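Local coordinates for acyl-CoA-binding domain-containing protein 1 (Oryza sativa Japonica Group, PDB 5H3G) that binds medium- and long-chain acyl-CoA esters with high affinity and may take part in phospholipid biosynthesis, at residues G42-A47 and D61-V66. Sequence-based numbering, arbitrary orientation.
Sequences GDVNTA and DAWKAV
Gly42, which leaves helix 26-41 with a positive phi, turns its carbonyl to the indole of Trp63: NE1 donates to Gly42 O at 2.8 Å. The oxygen sits at the edge of the ring, 7° out of its plane, and the bond is moderately bent, with an N-H...O angle of 149°. At Asp43 the CB is directed away from 61-66, and OD1 is hydrogen-bonded to Gln38 NE2 and Gly68 N. Val44 carries the apolar half of the contact. Its CB stands over one face of the indole, 3.6 Å from the centroid of the five-membered ring, in a CH-pi contact. With chi1 at 60°, CG2 lies anti to the backbone N and over the six-membered ring, 3.7 Å from Trp63 CE3, while CG1, between N and the carbonyl carbon, is turned to Lys64 CA and CD. The Val44 amide donates to a water that in turn donates to Trp63 O. Asn45 adds a looser touch, OD1 lying 3.9 Å from Trp63 CH2. The indole also packs on Gln38, Val41 and Lys37 of helix 26-41, the last a probable acyl-CoA ligand. The contact ties this loop to helix 57-64 in the four-helix acyl-CoA-binding fold; edge bond and face contact together probably limit how far the indole can turn or tilt.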
ATOM      1  N   GLY A  42       4.663  -8.095  -6.919  1.00 17.33           N
ATOM      2  CA  GLY A  42       4.541  -9.429  -6.351  1.00 18.16           C
ATOM      3  C   GLY A  42       5.352  -9.626  -5.081  1.00 17.61           C
ATOM      4  O   GLY A  42       5.696  -8.676  -4.368  1.00 16.81           O
ATOM      5  N   ASP A  43       5.664 -10.893  -4.805  1.00 18.56           N
ATOM      6  CA  ASP A  43       6.255 -11.269  -3.528  1.00 19.94           C
ATOM      7  C   ASP A  43       7.593 -10.581  -3.319  1.00 19.22           C
ATOM      8  O   ASP A  43       8.403 -10.469  -4.246  1.00 23.20           O
ATOM      9  CB  ASP A  43       6.484 -12.781  -3.450  1.00 20.14           C
ATOM     10  CG  ASP A  43       5.205 -13.574  -3.232  1.00 24.50           C
ATOM     11  OD1 ASP A  43       4.154 -12.974  -2.942  1.00 20.82           O
ATOM     12  OD2 ASP A  43       5.261 -14.824  -3.352  1.00 25.67           O
ATOM     13  N   VAL A  44       7.848 -10.179  -2.073  1.00 17.97           N
ATOM     14  CA  VAL A  44       9.147  -9.611  -1.738  1.00 18.17           C
ATOM     15  C   VAL A  44      10.234 -10.629  -2.034  1.00 26.39           C
ATOM     16  O   VAL A  44      10.129 -11.807  -1.672  1.00 24.43           O
ATOM     17  CB  VAL A  44       9.178  -9.137  -0.275  1.00 20.97           C
ATOM     18  CG1 VAL A  44       8.904 -10.285   0.687  1.00 20.11           C
ATOM     19  CG2 VAL A  44      10.512  -8.478   0.034  1.00 21.62           C
ATOM     20  N   ASN A  45      11.281 -10.170  -2.717  1.00 29.03           N
ATOM     21  CA  ASN A  45      12.342 -11.009  -3.260  1.00 37.90           C
ATOM     22  C   ASN A  45      13.697 -10.656  -2.656  1.00 37.73           C
ATOM     23  O   ASN A  45      14.719 -10.707  -3.342  1.00 39.70           O
ATOM     24  CB  ASN A  45      12.392 -10.876  -4.781  1.00 44.20           C
ATOM     25  CG  ASN A  45      12.653  -9.441  -5.233  1.00 46.14           C
ATOM     26  OD1 ASN A  45      12.115  -8.487  -4.666  1.00 41.14           O
ATOM     27  ND2 ASN A  45      13.501  -9.285  -6.248  1.00 51.21           N
ATOM     28  N   THR A  46      13.718 -10.276  -1.382  1.00 34.67           N
ATOM     29  CA  THR A  46      14.954  -9.979  -0.673  1.00 38.54           C
ATOM     30  C   THR A  46      14.848 -10.499   0.751  1.00 37.49           C
ATOM     31  O   THR A  46      13.767 -10.854   1.230  1.00 33.24           O
ATOM     32  CB  THR A  46      15.271  -8.477  -0.666  1.00 35.12           C
ATOM     33  OG1 THR A  46      14.100  -7.728  -0.317  1.00 30.81           O
ATOM     34  CG2 THR A  46      15.767  -8.028  -2.019  1.00 40.10           C
ATOM     35  N   ALA A  47      15.991 -10.560   1.424  1.00 33.50           N
ATOM     36  CA  ALA A  47      16.018 -10.982   2.813  1.00 31.34           C
ATOM     37  C   ALA A  47      15.707  -9.802   3.721  1.00 23.12           C
ATOM     38  O   ALA A  47      15.957  -8.645   3.377  1.00 25.93           O
ATOM     39  CB  ALA A  47      17.380 -11.576   3.176  1.00 37.21           C
ATOM     40  N   ASP A  61       9.116  -5.280   6.118  1.00 13.54           N
ATOM     41  CA  ASP A  61       8.172  -6.068   6.907  1.00 14.39           C
ATOM     42  C   ASP A  61       6.741  -5.880   6.420  1.00 13.11           C
ATOM     43  O   ASP A  61       5.954  -6.833   6.390  1.00 14.15           O
ATOM     44  CB  ASP A  61       8.276  -5.692   8.386  1.00 16.36           C
ATOM     45  CG  ASP A  61       9.491  -6.306   9.070  1.00 18.07           C
ATOM     46  OD1 ASP A  61      10.140  -7.210   8.499  1.00 19.24           O
ATOM     47  OD2 ASP A  61       9.799  -5.885  10.203  1.00 18.64           O
ATOM     48  N   ALA A  62       6.374  -4.651   6.037  1.00 12.45           N
ATOM     49  CA  ALA A  62       5.017  -4.427   5.560  1.00 12.11           C
ATOM     50  C   ALA A  62       4.766  -5.189   4.269  1.00 12.41           C
ATOM     51  O   ALA A  62       3.659  -5.683   4.029  1.00 15.63           O
ATOM     52  CB  ALA A  62       4.775  -2.927   5.355  1.00 12.79           C
ATOM     53  N   TRP A  63       5.784  -5.284   3.418  1.00 12.73           N
ATOM     54  CA  TRP A  63       5.647  -5.996   2.155  1.00 13.20           C
ATOM     55  C   TRP A  63       5.624  -7.504   2.394  1.00 15.55           C
ATOM     56  O   TRP A  63       4.775  -8.220   1.851  1.00 15.43           O
ATOM     57  CB  TRP A  63       6.802  -5.573   1.243  1.00 13.57           C
ATOM     58  CG  TRP A  63       6.819  -6.093  -0.142  1.00 14.21           C
ATOM     59  CD1 TRP A  63       5.855  -6.812  -0.785  1.00 17.72           C
ATOM     60  CD2 TRP A  63       7.882  -5.909  -1.082  1.00 15.42           C
ATOM     61  NE1 TRP A  63       6.266  -7.102  -2.071  1.00 16.01           N
ATOM     62  CE2 TRP A  63       7.506  -6.555  -2.274  1.00 16.43           C
ATOM     63  CE3 TRP A  63       9.116  -5.260  -1.026  1.00 15.75           C
ATOM     64  CZ2 TRP A  63       8.329  -6.571  -3.400  1.00 16.54           C
ATOM     65  CZ3 TRP A  63       9.932  -5.286  -2.141  1.00 18.85           C
ATOM     66  CH2 TRP A  63       9.534  -5.933  -3.309  1.00 17.63           C
ATOM     67  N   LYS A  64       6.533  -7.991   3.236  1.00 15.50           N
ATOM     68  CA  LYS A  64       6.540  -9.405   3.611  1.00 18.84           C
ATOM     69  C   LYS A  64       5.184  -9.848   4.155  1.00 19.87           C
ATOM     70  O   LYS A  64       4.735 -10.979   3.905  1.00 20.15           O
ATOM     71  CB  LYS A  64       7.647  -9.642   4.641  1.00 16.73           C
ATOM     72  CG  LYS A  64       7.757 -11.064   5.179  1.00 17.14           C
ATOM     73  CD  LYS A  64       8.058 -12.071   4.096  1.00 20.27           C
ATOM     74  CE  LYS A  64       8.324 -13.451   4.700  1.00 25.77           C
ATOM     75  NZ  LYS A  64       8.768 -14.451   3.678  1.00 30.64           N
ATOM     76  N   ALA A  65       4.501  -8.955   4.873  1.00 19.72           N
ATOM     77  CA  ALA A  65       3.258  -9.317   5.540  1.00 18.14           C
ATOM     78  C   ALA A  65       2.134  -9.657   4.570  1.00 22.00           C
ATOM     79  O   ALA A  65       1.186 -10.350   4.963  1.00 19.75           O
ATOM     80  CB  ALA A  65       2.811  -8.189   6.469  1.00 15.77           C
ATOM     81  N   VAL A  66       2.196  -9.195   3.327  1.00 14.64           N
ATOM     82  CA  VAL A  66       1.145  -9.482   2.361  1.00 16.45           C
ATOM     83  C   VAL A  66       1.635 -10.455   1.293  1.00 17.10           C
ATOM     84  O   VAL A  66       1.026 -10.576   0.231  1.00 17.22           O
ATOM     85  CB  VAL A  66       0.582  -8.190   1.748  1.00 13.60           C
ATOM     86  CG1 VAL A  66      -0.201  -7.420   2.797  1.00 15.18           C
ATOM     87  CG2 VAL A  66       1.731  -7.308   1.211  1.00 15.22           C
TER
HETATM   88  O   HOH W   1       5.604 -10.112  -0.182  1.00 17.05           O